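Local coordinates for Cgl0159-like domain-containing protein (Corynebacterium glutamicum, PDB 3FOK) that is of unknown function but has a TIM-barrel fold, a scaffold shared by many enzymes, at residues A[43-48]-A[293-298]; A[81-86]-A[287-292]; A[112-117]-A[127-132]; A[144-149]-A[180-185]. All blocks are in the same frame, centred on the assembly; numbering follows the deposited sequence.

Interaction 1 of 4, residues A[43-48]-A[293-298]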
loop_
_atom_site.group_PDB
_atom_site.type_symbol
_atom_site.label_atom_id
_atom_site.label_comp_id
_atom_site.label_asym_id
_atom_site.label_seq_id
_atom_site.Cartn_x
_atom_site.Cartn_y
_atom_site.Cartn_z
ATOM N N LYS A 43 -38.634 0.237 -16.604
ATOM C CA LYS A 43 -38.548 0.097 -15.154
ATOM C C LYS A 43 -37.786 -1.158 -14.753
ATOM O O LYS A 43 -37.654 -2.099 -15.542
ATOM C CB LYS A 43 -39.944 0.072 -14.531
ATOM C CG LYS A 43 -40.486 1.444 -14.140
ATOM C CD LYS A 43 -40.655 2.358 -15.337
ATOM C CE LYS A 43 -41.332 3.663 -14.941
ATOM N NZ LYS A 43 -40.537 4.431 -13.940
ATOM N N LEU A 44 -37.298 -1.174 -13.516
ATOM C CA LEU A 44 -36.525 -2.302 -13.016
ATOM C C LEU A 44 -36.927 -2.655 -11.585
ATOM O O LEU A 44 -37.106 -1.774 -10.746
ATOM C CB LEU A 44 -35.036 -1.943 -13.076
ATOM C CG LEU A 44 -33.959 -3.021 -13.171
ATOM C CD1 LEU A 44 -34.146 -3.835 -14.445
ATOM C CD2 LEU A 44 -32.591 -2.352 -13.173
ATOM N N PHE A 45 -37.084 -3.949 -11.320
ATOM C CA PHE A 45 -37.443 -4.435 -9.988
ATOM C C PHE A 45 -36.489 -5.563 -9.624
ATOM O O PHE A 45 -36.504 -6.628 -10.243
ATOM C CB PHE A 45 -38.896 -4.922 -9.963
ATOM C CG PHE A 45 -39.296 -5.614 -8.682
ATOM C CD1 PHE A 45 -38.756 -5.229 -7.457
ATOM C CD2 PHE A 45 -40.238 -6.638 -8.701
ATOM C CE1 PHE A 45 -39.150 -5.855 -6.271
ATOM C CE2 PHE A 45 -40.638 -7.266 -7.529
ATOM C CZ PHE A 45 -40.092 -6.874 -6.309
ATOM N N ILE A 46 -35.660 -5.316 -8.616
ATOM C CA ILE A 46 -34.663 -6.282 -8.183
ATOM C C ILE A 46 -34.775 -6.641 -6.704
ATOM O O ILE A 46 -34.949 -5.764 -5.854
ATOM C CB ILE A 46 -33.255 -5.727 -8.481
ATOM C CG1 ILE A 46 -33.050 -5.683 -9.996
ATOM C CG2 ILE A 46 -32.185 -6.572 -7.795
ATOM C CD1 ILE A 46 -31.788 -4.987 -10.429
ATOM N N VAL A 47 -34.679 -7.934 -6.403
ATOM C CA VAL A 47 -34.760 -8.392 -5.025
ATOM C C VAL A 47 -33.345 -8.571 -4.475
ATOM O O VAL A 47 -32.511 -9.241 -5.082
ATOM C CB VAL A 47 -35.528 -9.722 -4.918
ATOM C CG1 VAL A 47 -35.941 -9.952 -3.477
ATOM C CG2 VAL A 47 -36.751 -9.696 -5.826
ATOM N N ALA A 48 -33.087 -7.969 -3.319
ATOM C CA ALA A 48 -31.768 -8.009 -2.693
ATOM C C ALA A 48 -31.589 -9.026 -1.570
ATOM O O ALA A 48 -32.481 -9.227 -0.741
ATOM C CB ALA A 48 -31.421 -6.620 -2.177
ATOM N N ARG A 293 -46.323 -5.277 -9.031
ATOM C CA ARG A 293 -47.386 -4.552 -9.718
ATOM C C ARG A 293 -47.334 -3.055 -9.433
ATOM O O ARG A 293 -48.132 -2.278 -9.959
ATOM C CB ARG A 293 -48.744 -5.157 -9.340
ATOM C CG ARG A 293 -48.889 -6.603 -9.853
ATOM C CD ARG A 293 -50.139 -7.330 -9.349
ATOM N NE ARG A 293 -50.184 -7.435 -7.892
ATOM C CZ ARG A 293 -51.003 -8.241 -7.219
ATOM N NH1 ARG A 293 -51.854 -9.029 -7.869
ATOM N NH2 ARG A 293 -50.979 -8.249 -5.891
ATOM N N LEU A 294 -46.367 -2.656 -8.615
ATOM C CA LEU A 294 -46.173 -1.256 -8.265
ATOM C C LEU A 294 -45.122 -0.686 -9.218
ATOM O O LEU A 294 -45.154 0.492 -9.568
ATOM C CB LEU A 294 -45.690 -1.155 -6.816
ATOM C CG LEU A 294 -46.317 -0.107 -5.894
ATOM C CD1 LEU A 294 -47.827 -0.056 -6.076
ATOM C CD2 LEU A 294 -45.966 -0.454 -4.453
ATOM N N VAL A 295 -44.200 -1.549 -9.639
ATOM C CA VAL A 295 -43.119 -1.178 -10.550
ATOM C C VAL A 295 -43.537 -1.366 -12.007
ATOM O O VAL A 295 -43.384 -0.458 -12.826
ATOM C CB VAL A 295 -41.849 -2.020 -10.271
ATOM C CG1 VAL A 295 -40.779 -1.710 -11.299
ATOM C CG2 VAL A 295 -41.334 -1.729 -8.868
ATOM N N HIS A 296 -44.043 -2.552 -12.331
ATOM C CA HIS A 296 -44.505 -2.830 -13.686
ATOM C C HIS A 296 -46.023 -2.862 -13.656
ATOM O O HIS A 296 -46.630 -3.900 -13.395
ATOM C CB HIS A 296 -43.967 -4.169 -14.193
ATOM C CG HIS A 296 -42.503 -4.149 -14.497
ATOM N ND1 HIS A 296 -41.542 -4.418 -13.544
ATOM C CD2 HIS A 296 -41.838 -3.835 -15.628
ATOM C CE1 HIS A 296 -40.347 -4.265 -14.082
ATOM N NE2 HIS A 296 -40.492 -3.911 -15.343
ATOM N N THR A 297 -46.631 -1.710 -13.915
ATOM C CA THR A 297 -48.080 -1.595 -13.897
ATOM C C THR A 297 -48.741 -2.390 -15.020
ATOM O O THR A 297 -49.847 -2.073 -15.449
ATOM C CB THR A 297 -48.512 -0.117 -13.975
ATOM O OG1 THR A 297 -48.038 0.459 -15.197
ATOM C CG2 THR A 297 -47.937 0.664 -12.799
ATOM N N ASP A 298 -48.051 -3.428 -15.487
ATOM C CA ASP A 298 -48.555 -4.300 -16.545
ATOM C C ASP A 298 -49.292 -3.585 -17.671
ATOM O O ASP A 298 -50.346 -4.050 -18.106
ATOM C CB ASP A 298 -49.487 -5.359 -15.946
ATOM C CG ASP A 298 -48.734 -6.521 -15.328
ATOM O OD1 ASP A 298 -48.105 -7.291 -16.086
ATOM O OD2 ASP A 298 -48.773 -6.669 -14.087
#
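Val295, in the last turn of helix 284-295, wedges between Lys43 and Phe45 at the start of strand 44-48. Val295 CG1 does most of the touching, lying 3.7 Å from Leu44 O and 3.8 Å from Lys43 CB. With chi1 at 175°, this methyl stands anti to Val295 N and reaches the strand, while CG2, beside the backbone N, lies obliquely by the Phe45 ring. Phe45 meets Val295 mainly through its CB, and its ring end leads away. Its CG is trans to its own N (chi1 172°), which carries the phenyl along the same helix to Val288, Ala291 and Ala292, with Leu270 of the neighbouring strand also touching it. Lys43 gives its aliphatic root to the contact, CG lying 3.7 Å from Val295 O, and then bends at chi2 and chi4, leading the ammonium away. Where the helix ends, His296 leaves helical geometry and brings its imidazole alongside the strand. Lys43 CB sits over one face, offset toward the rim, and Phe45 N lies near the ring plane at the edge. The NE2 of His296 gives a weak hydrogen bond to Lys43 O (3.4 Å, 126° at the hydrogen), a bent contact that can fix the ring only loosely. Asp41 and Asp86 also touch this imidazole. The final helix of the TIM barrel is thus laid on its first strand, at the end where strands begin. Val295 CG1 and the aliphatic root of Lys43 supply the apolar part, the His296 bond is a weak addition, and the flanking carboxylates might favour a protonated His296.

Interaction 2 of 4, residues A[81-86]-A[287-292]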
loop_
_atom_site.group_PDB
_atom_site.type_symbol
_atom_site.label_atom_id
_atom_site.label_comp_id
_atom_site.label_asym_id
_atom_site.label_seq_id
_atom_site.Cartn_x
_atom_site.Cartn_y
_atom_site.Cartn_z
ATOM N N SER A 81 -39.725 -16.245 -9.267
ATOM C CA SER A 81 -40.729 -16.924 -10.080
ATOM C C SER A 81 -41.942 -16.042 -10.350
ATOM O O SER A 81 -42.688 -16.274 -11.300
ATOM C CB SER A 81 -41.185 -18.211 -9.394
ATOM O OG SER A 81 -41.923 -17.924 -8.223
ATOM N N ARG A 82 -42.137 -15.031 -9.511
ATOM C CA ARG A 82 -43.273 -14.131 -9.669
ATOM C C ARG A 82 -43.064 -13.199 -10.853
ATOM O O ARG A 82 -41.972 -12.661 -11.049
ATOM C CB ARG A 82 -43.465 -13.300 -8.402
ATOM C CG ARG A 82 -43.497 -14.127 -7.131
ATOM C CD ARG A 82 -44.524 -15.234 -7.225
ATOM N NE ARG A 82 -45.867 -14.708 -7.445
ATOM C CZ ARG A 82 -46.956 -15.463 -7.549
ATOM N NH1 ARG A 82 -46.862 -16.782 -7.454
ATOM N NH2 ARG A 82 -48.139 -14.898 -7.742
ATOM N N PRO A 83 -44.105 -13.007 -11.675
ATOM C CA PRO A 83 -43.948 -12.114 -12.824
ATOM C C PRO A 83 -43.659 -10.704 -12.323
ATOM O O PRO A 83 -44.187 -10.288 -11.288
ATOM C CB PRO A 83 -45.299 -12.222 -13.529
ATOM C CG PRO A 83 -46.246 -12.476 -12.392
ATOM C CD PRO A 83 -45.490 -13.500 -11.577
ATOM N N GLY A 84 -42.808 -9.980 -13.041
ATOM C CA GLY A 84 -42.487 -8.627 -12.628
ATOM C C GLY A 84 -41.110 -8.459 -12.013
ATOM O O GLY A 84 -40.581 -7.348 -11.993
ATOM N N VAL A 85 -40.523 -9.538 -11.499
ATOM C CA VAL A 85 -39.193 -9.441 -10.900
ATOM C C VAL A 85 -38.124 -9.610 -11.980
ATOM O O VAL A 85 -37.945 -10.690 -12.543
ATOM C CB VAL A 85 -38.985 -10.495 -9.773
ATOM C CG1 VAL A 85 -40.078 -10.358 -8.733
ATOM C CG2 VAL A 85 -38.972 -11.899 -10.349
ATOM N N ASP A 86 -37.417 -8.524 -12.260
ATOM C CA ASP A 86 -36.387 -8.521 -13.286
ATOM C C ASP A 86 -35.066 -9.151 -12.884
ATOM O O ASP A 86 -34.317 -9.614 -13.741
ATOM C CB ASP A 86 -36.146 -7.086 -13.751
ATOM C CG ASP A 86 -37.404 -6.437 -14.284
ATOM O OD1 ASP A 86 -37.862 -6.836 -15.377
ATOM O OD2 ASP A 86 -37.937 -5.539 -13.601
ATOM N N ALA A 287 -46.258 -10.426 -1.021
ATOM C CA ALA A 287 -45.489 -9.200 -0.875
ATOM C C ALA A 287 -44.787 -8.850 -2.190
ATOM O O ALA A 287 -44.837 -7.707 -2.642
ATOM C CB ALA A 287 -44.469 -9.354 0.245
ATOM N N VAL A 288 -44.148 -9.836 -2.812
ATOM C CA VAL A 288 -43.439 -9.598 -4.062
ATOM C C VAL A 288 -44.366 -9.136 -5.195
ATOM O O VAL A 288 -43.965 -8.312 -6.023
ATOM C CB VAL A 288 -42.662 -10.860 -4.507
ATOM C CG1 VAL A 288 -41.908 -10.583 -5.800
ATOM C CG2 VAL A 288 -41.683 -11.275 -3.415
ATOM N N ASP A 289 -45.595 -9.653 -5.236
ATOM C CA ASP A 289 -46.543 -9.252 -6.279
ATOM C C ASP A 289 -46.945 -7.792 -6.117
ATOM O O ASP A 289 -47.023 -7.048 -7.094
ATOM C CB ASP A 289 -47.804 -10.118 -6.243
ATOM C CG ASP A 289 -47.567 -11.519 -6.773
ATOM O OD1 ASP A 289 -46.866 -11.662 -7.799
ATOM O OD2 ASP A 289 -48.097 -12.480 -6.174
ATOM N N THR A 290 -47.214 -7.395 -4.877
ATOM C CA THR A 290 -47.596 -6.024 -4.576
ATOM C C THR A 290 -46.534 -5.103 -5.163
ATOM O O THR A 290 -46.826 -4.253 -6.013
ATOM C CB THR A 290 -47.659 -5.787 -3.060
ATOM O OG1 THR A 290 -48.647 -6.649 -2.483
ATOM C CG2 THR A 290 -48.011 -4.340 -2.757
ATOM N N ALA A 291 -45.300 -5.293 -4.702
ATOM C CA ALA A 291 -44.168 -4.503 -5.160
ATOM C C ALA A 291 -44.049 -4.587 -6.681
ATOM O O ALA A 291 -43.871 -3.572 -7.361
ATOM C CB ALA A 291 -42.887 -5.007 -4.505
ATOM N N ALA A 292 -44.152 -5.805 -7.206
ATOM C CA ALA A 292 -44.051 -6.028 -8.640
ATOM C C ALA A 292 -45.057 -5.197 -9.428
ATOM O O ALA A 292 -44.695 -4.503 -10.378
ATOM C CB ALA A 292 -44.248 -7.502 -8.947
HETATM O O HOH W 1 -46.543 -10.434 -10.047
#
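Arg82 and Asp289 cross at a slant at the edge of this contact, where the turn leading from helix 69-81 into strand 87-90 meets helix 284-295. The arginine curls back on itself, with chi1, chi2 and chi3 all near -55°, and so presents NE as well as NH2 to the carboxylate. Arg82 NE donates to Asp289 OD1 at 3.2 Å with a nearly straight N-H (163°); the oxygen lies in the guanidinium plane and is approached on its syn side. Arg82 NH2 to Asp289 OD2 is shorter, 2.9 Å, but strongly bent and weak as a hydrogen bond. This fits the twist of the two flat groups, whose planes stand 63° apart, so this salt bridge is not a flat two-pronged pair. A water ties the same carboxylate to the turn, donating to Asp289 OD1 (2.6 Å) and to Pro83 O (2.7 Å). Beneath the charged pair, Val85 and Val288 meet at about a right angle, CG1 of Val85 lying 3.5 Å from CG1 of Val288, and the CB and CG of Arg82 rest against that same Val288 methyl. Farther along the helix, Ala292 CB fits against Pro83 O at 3.6 Å and Gly84 CA at 4.2 Å. Gly84 occupies the third position of a type II turn from Arg82 to Val85, and its lack of a side chain permits this close approach. The chemistry is therefore layered: Val85 and Val288 methyls pack on the inner side, with Ala292 against the turn backbone, while Asp289 OD1 takes Arg82 NE, a water and a weak third bond from NH2, joining turn to helix through charge and solvent.

Interaction 3 of 4, residues A[112-117]-A[127-132]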
loop_
_atom_site.group_PDB
_atom_site.type_symbol
_atom_site.label_atom_id
_atom_site.label_comp_id
_atom_site.label_asym_id
_atom_site.label_seq_id
_atom_site.Cartn_x
_atom_site.Cartn_y
_atom_site.Cartn_z
ATOM N N SER A 112 -22.939 -7.511 -5.462
ATOM C CA SER A 112 -22.517 -6.653 -4.362
ATOM C C SER A 112 -20.996 -6.744 -4.277
ATOM O O SER A 112 -20.441 -7.834 -4.206
ATOM C CB SER A 112 -23.159 -7.140 -3.058
ATOM O OG SER A 112 -22.714 -6.385 -1.948
HETATM N N MSE A 113 -20.325 -5.599 -4.272
HETATM C CA MSE A 113 -18.867 -5.577 -4.241
HETATM C C MSE A 113 -18.195 -5.517 -2.870
HETATM O O MSE A 113 -17.213 -6.225 -2.635
HETATM C CB MSE A 113 -18.356 -4.412 -5.090
HETATM C CG MSE A 113 -18.835 -4.437 -6.530
HETATM SE SE MSE A 113 -18.140 -2.961 -7.578
HETATM C CE MSE A 113 -16.408 -3.704 -8.018
ATOM N N ASN A 114 -18.706 -4.677 -1.971
ATOM C CA ASN A 114 -18.094 -4.536 -0.654
ATOM C C ASN A 114 -18.954 -4.913 0.549
ATOM O O ASN A 114 -20.072 -4.432 0.712
ATOM C CB ASN A 114 -17.555 -3.108 -0.476
ATOM C CG ASN A 114 -18.641 -2.047 -0.539
ATOM O OD1 ASN A 114 -18.499 -0.975 0.050
ATOM N ND2 ASN A 114 -19.719 -2.329 -1.258
ATOM N N ARG A 115 -18.391 -5.762 1.402
ATOM C CA ARG A 115 -19.060 -6.250 2.605
ATOM C C ARG A 115 -18.149 -6.171 3.829
ATOM O O ARG A 115 -18.493 -6.664 4.897
ATOM C CB ARG A 115 -19.492 -7.705 2.401
ATOM C CG ARG A 115 -20.898 -7.922 1.828
ATOM C CD ARG A 115 -21.577 -6.622 1.459
ATOM N NE ARG A 115 -23.007 -6.654 1.737
ATOM C CZ ARG A 115 -23.749 -5.569 1.922
ATOM N NH1 ARG A 115 -23.196 -4.366 1.858
ATOM N NH2 ARG A 115 -25.044 -5.686 2.177
ATOM N N GLY A 116 -16.992 -5.541 3.666
ATOM C CA GLY A 116 -16.031 -5.421 4.750
ATOM C C GLY A 116 -16.519 -4.772 6.032
ATOM O O GLY A 116 -16.153 -5.207 7.127
ATOM N N GLY A 117 -17.329 -3.725 5.905
ATOM C CA GLY A 117 -17.850 -3.040 7.076
ATOM C C GLY A 117 -18.922 -3.856 7.771
ATOM O O GLY A 117 -20.104 -3.524 7.709
ATOM N N ASP A 127 -15.526 -0.044 5.114
ATOM C CA ASP A 127 -16.208 -1.033 4.278
ATOM C C ASP A 127 -15.391 -1.504 3.075
ATOM O O ASP A 127 -15.665 -1.110 1.939
ATOM C CB ASP A 127 -17.524 -0.438 3.775
ATOM C CG ASP A 127 -18.659 -1.436 3.790
ATOM O OD1 ASP A 127 -18.410 -2.635 3.537
ATOM O OD2 ASP A 127 -19.807 -1.015 4.044
ATOM N N ARG A 128 -14.419 -2.376 3.319
ATOM C CA ARG A 128 -13.549 -2.881 2.262
ATOM C C ARG A 128 -14.229 -3.751 1.198
ATOM O O ARG A 128 -15.269 -4.366 1.440
ATOM C CB ARG A 128 -12.376 -3.619 2.908
ATOM C CG ARG A 128 -11.487 -2.678 3.717
ATOM C CD ARG A 128 -10.767 -3.382 4.858
ATOM N NE ARG A 128 -9.322 -3.419 4.671
ATOM C CZ ARG A 128 -8.451 -2.682 5.351
ATOM N NH1 ARG A 128 -8.869 -1.840 6.277
ATOM N NH2 ARG A 128 -7.155 -2.798 5.108
ATOM N N TYR A 129 -13.632 -3.780 0.008
ATOM C CA TYR A 129 -14.153 -4.554 -1.111
ATOM C C TYR A 129 -13.747 -6.015 -1.005
ATOM O O TYR A 129 -12.630 -6.407 -1.339
ATOM C CB TYR A 129 -13.695 -3.916 -2.424
ATOM C CG TYR A 129 -14.511 -2.688 -2.733
ATOM C CD1 TYR A 129 -15.441 -2.690 -3.774
ATOM C CD2 TYR A 129 -14.434 -1.561 -1.918
ATOM C CE1 TYR A 129 -16.282 -1.604 -3.990
ATOM C CE2 TYR A 129 -15.273 -0.466 -2.120
ATOM C CZ TYR A 129 -16.193 -0.496 -3.157
ATOM O OH TYR A 129 -17.020 0.581 -3.350
ATOM N N THR A 130 -14.703 -6.815 -0.547
ATOM C CA THR A 130 -14.515 -8.239 -0.299
ATOM C C THR A 130 -15.295 -9.215 -1.178
ATOM O O THR A 130 -15.114 -10.429 -1.049
ATOM C CB THR A 130 -14.893 -8.557 1.157
ATOM O OG1 THR A 130 -16.263 -8.190 1.371
ATOM C CG2 THR A 130 -14.021 -7.765 2.121
ATOM N N GLY A 131 -16.161 -8.711 -2.054
ATOM C CA GLY A 131 -16.941 -9.611 -2.886
ATOM C C GLY A 131 -16.623 -9.555 -4.366
ATOM O O GLY A 131 -15.482 -9.773 -4.779
ATOM N N TYR A 132 -17.646 -9.281 -5.171
ATOM C CA TYR A 132 -17.481 -9.191 -6.614
ATOM C C TYR A 132 -16.587 -8.018 -6.989
ATOM O O TYR A 132 -16.564 -6.996 -6.302
ATOM C CB TYR A 132 -18.838 -8.960 -7.294
ATOM C CG TYR A 132 -19.631 -10.194 -7.650
ATOM C CD1 TYR A 132 -19.198 -11.061 -8.652
ATOM C CD2 TYR A 132 -20.841 -10.474 -7.013
ATOM C CE1 TYR A 132 -19.954 -12.177 -9.017
ATOM C CE2 TYR A 132 -21.605 -11.580 -7.367
ATOM C CZ TYR A 132 -21.156 -12.427 -8.369
ATOM O OH TYR A 132 -21.914 -13.517 -8.726
#
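Asn114 and Tyr129 make the chief side-chain contact: Asn114 CB lies over the centre of the Tyr129 ring, 3.6 Å from its centroid and 6° off the normal, a CH-pi contact. Met113 CB adds an apolar touch at 3.6 Å from Tyr129 CD1. The tyrosine's far end is held elsewhere, its OH bonded to Thr165 of helix 158-174.

Backbone hydrogen bonds lace the two segments together. Gly131 N reaches Met113 O at 2.8 Å, Tyr132 N reaches Ser112 O at 3.3 Å, and Gly116 N meets Arg128 O at 3.1 Å. Both segments belong to the long loop between strand 108-112 and helix 134-140, at the C-terminal end of the TIM-barrel strands, the end that carries the active site in enzymes of this fold.

Two side-chain oxygens accept from further backbone amides. Thr130 OG1, placed between its own N and carbonyl carbon (chi1 59°), accepts from Arg115 N at 3.2 Å. Asp127 OD1 accepts from Gly117 N at 2.8 Å, approached from above the carboxylate plane; Asp127 OD2 makes a salt bridge with Arg150. Across the subunit boundary, Arg128 pairs with Glu163 of the second subunit as well as with Asp126 of its own chain.

Interaction 4 of 4, residues A[144-149]-A[180-185]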
loop_
_atom_site.group_PDB
_atom_site.type_symbol
_atom_site.label_atom_id
_atom_site.label_comp_id
_atom_site.label_asym_id
_atom_site.label_seq_id
_atom_site.Cartn_x
_atom_site.Cartn_y
_atom_site.Cartn_z
ATOM N N PHE A 144 -25.054 -5.998 -13.483
ATOM C CA PHE A 144 -24.999 -4.779 -12.689
ATOM C C PHE A 144 -24.069 -4.924 -11.485
ATOM O O PHE A 144 -23.948 -6.012 -10.921
ATOM C CB PHE A 144 -26.416 -4.531 -12.185
ATOM C CG PHE A 144 -26.908 -3.128 -12.341
ATOM C CD1 PHE A 144 -26.246 -2.063 -11.741
ATOM C CD2 PHE A 144 -28.113 -2.890 -12.998
ATOM C CE1 PHE A 144 -26.786 -0.778 -11.785
ATOM C CE2 PHE A 144 -28.659 -1.614 -13.048
ATOM C CZ PHE A 144 -27.996 -0.556 -12.438
ATOM N N ALA A 145 -23.433 -3.826 -11.085
ATOM C CA ALA A 145 -22.554 -3.835 -9.921
ATOM C C ALA A 145 -23.194 -2.947 -8.854
ATOM O O ALA A 145 -23.883 -1.980 -9.186
ATOM C CB ALA A 145 -21.177 -3.300 -10.293
ATOM N N LYS A 146 -22.986 -3.273 -7.580
ATOM C CA LYS A 146 -23.555 -2.465 -6.508
ATOM C C LYS A 146 -22.563 -2.279 -5.366
ATOM O O LYS A 146 -21.793 -3.188 -5.034
ATOM C CB LYS A 146 -24.864 -3.092 -6.006
ATOM C CG LYS A 146 -24.822 -3.709 -4.617
ATOM C CD LYS A 146 -25.144 -2.712 -3.515
ATOM C CE LYS A 146 -25.163 -3.421 -2.164
ATOM N NZ LYS A 146 -25.697 -2.591 -1.059
ATOM N N THR A 147 -22.599 -1.092 -4.768
ATOM C CA THR A 147 -21.700 -0.734 -3.677
ATOM C C THR A 147 -22.438 -0.039 -2.539
ATOM O O THR A 147 -23.433 0.648 -2.764
ATOM C CB THR A 147 -20.615 0.242 -4.172
ATOM O OG1 THR A 147 -19.846 -0.370 -5.211
ATOM C CG2 THR A 147 -19.703 0.645 -3.030
ATOM N N LEU A 148 -21.940 -0.213 -1.319
ATOM C CA LEU A 148 -22.522 0.445 -0.159
ATOM C C LEU A 148 -21.521 1.549 0.189
ATOM O O LEU A 148 -20.358 1.271 0.464
ATOM C CB LEU A 148 -22.643 -0.526 1.018
ATOM C CG LEU A 148 -23.712 -0.253 2.087
ATOM C CD1 LEU A 148 -23.201 -0.757 3.429
ATOM C CD2 LEU A 148 -24.039 1.226 2.181
ATOM N N VAL A 149 -21.967 2.799 0.162
ATOM C CA VAL A 149 -21.082 3.914 0.471
ATOM C C VAL A 149 -21.597 4.733 1.644
ATOM O O VAL A 149 -22.248 5.759 1.459
ATOM C CB VAL A 149 -20.920 4.865 -0.737
ATOM C CG1 VAL A 149 -19.766 5.827 -0.487
ATOM C CG2 VAL A 149 -20.681 4.064 -2.009
HETATM N N MSE A 180 -24.306 0.589 -9.336
HETATM C CA MSE A 180 -25.277 1.098 -8.375
HETATM C C MSE A 180 -24.610 1.476 -7.042
HETATM O O MSE A 180 -24.003 0.626 -6.390
HETATM C CB MSE A 180 -26.292 -0.030 -8.165
HETATM C CG MSE A 180 -27.594 0.280 -7.482
HETATM SE SE MSE A 180 -28.475 -1.446 -7.208
HETATM C CE MSE A 180 -28.941 -1.865 -9.041
ATOM N N LEU A 181 -24.711 2.741 -6.640
ATOM C CA LEU A 181 -24.121 3.171 -5.375
ATOM C C LEU A 181 -25.222 3.454 -4.353
ATOM O O LEU A 181 -26.179 4.177 -4.651
ATOM C CB LEU A 181 -23.274 4.439 -5.560
ATOM C CG LEU A 181 -22.121 4.468 -6.567
ATOM C CD1 LEU A 181 -21.356 5.773 -6.395
ATOM C CD2 LEU A 181 -21.194 3.288 -6.355
ATOM N N GLU A 182 -25.083 2.884 -3.157
ATOM C CA GLU A 182 -26.054 3.092 -2.087
ATOM C C GLU A 182 -25.386 4.009 -1.069
ATOM O O GLU A 182 -24.642 3.549 -0.205
ATOM C CB GLU A 182 -26.422 1.761 -1.427
ATOM C CG GLU A 182 -27.647 1.832 -0.515
ATOM C CD GLU A 182 -27.958 0.503 0.161
ATOM O OE1 GLU A 182 -27.850 -0.550 -0.504
ATOM O OE2 GLU A 182 -28.326 0.510 1.354
ATOM N N PRO A 183 -25.640 5.326 -1.165
ATOM C CA PRO A 183 -25.045 6.295 -0.245
ATOM C C PRO A 183 -25.861 6.539 1.017
ATOM O O PRO A 183 -27.069 6.302 1.055
ATOM C CB PRO A 183 -24.947 7.540 -1.102
ATOM C CG PRO A 183 -26.249 7.484 -1.839
ATOM C CD PRO A 183 -26.370 6.021 -2.242
ATOM N N PHE A 184 -25.174 7.034 2.040
ATOM C CA PHE A 184 -25.770 7.340 3.333
ATOM C C PHE A 184 -24.806 8.217 4.108
ATOM O O PHE A 184 -23.592 8.135 3.921
ATOM C CB PHE A 184 -25.954 6.074 4.175
ATOM C CG PHE A 184 -27.203 5.305 3.890
ATOM C CD1 PHE A 184 -28.452 5.849 4.167
ATOM C CD2 PHE A 184 -27.127 4.003 3.408
ATOM C CE1 PHE A 184 -29.612 5.101 3.971
ATOM C CE2 PHE A 184 -28.276 3.248 3.208
ATOM C CZ PHE A 184 -29.525 3.799 3.492
HETATM N N MSE A 185 -25.354 9.061 4.971
HETATM C CA MSE A 185 -24.530 9.865 5.852
HETATM C C MSE A 185 -24.740 9.029 7.105
HETATM O O MSE A 185 -25.875 8.654 7.403
HETATM C CB MSE A 185 -25.110 11.269 6.045
HETATM C CG MSE A 185 -25.071 12.155 4.802
HETATM SE SE MSE A 185 -23.296 12.591 4.156
HETATM C CE MSE A 185 -23.025 11.055 3.063
#
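This is a parallel strand pairing within the barrel wall, with strand 144-149 beside 180-185 and their axes 4.6 Å apart at an angle of 16°. Lys146 sits opposite Met180, and the register runs on to Val149 opposite Pro183. Ala145 O accepts from Met180 N (2.6 Å), Thr147 bonds through its N to Met180 O and through its O to Glu182 N, and Val149 N reaches Glu182 O (2.8 Å). The last rung, Phe184 N to Val149 O, is weak. Helix 158-174 connects the strands, making a beta-alpha-beta crossover of the TIM barrel.

On the side of Lys146 and Glu182, Lys146 NZ meets Glu182 OE1 at 3.0 Å in a salt bridge, coming from above the carboxylate plane. Lys222 of the next strand pairs with the same oxygen, so two ammonium groups converge on one carboxylate. Met180 sends its chain out with CG anti to the backbone N (chi1 -166°) and bends at chi3, which sets CE over the centre of the Phe144 ring, 3.7 Å from the centroid. The selenium of this selenomethionine stands farther off above the same face, a Met-aromatic contact, and Trp220 meets Phe144 edge-to-face.

On the other side, Thr147 and Leu181 lie side by side, pointing the same way, with CB of Thr147 3.8 Å from CD2 of Leu181, while Pro183 packs on helix 199-210.

How the interactions relate
From the N terminus, strand 44-48 opens interaction 1, which closes only at 293-298 and so encloses the other three. Interaction 2 starts at 81-86 and closes at 287-292, nested inside it and sharing helix 284-295; the two touch through Asp86 and Phe45. Within both lie interactions 3 and 4 in series. Interaction 3 closes a short loop after strand 108-112, and interaction 4 then spans one beta-alpha-beta unit. These two meet where Met113 N approaches Lys146 O at 2.9 Å, a probable hydrogen bond. Leu44 packs on Phe144, linking interactions 1 and 4. Interactions 1 and 2 bring helix 284-295 onto the first strand and the turn before strand 87-90; interaction 3 lies across the chain's centre.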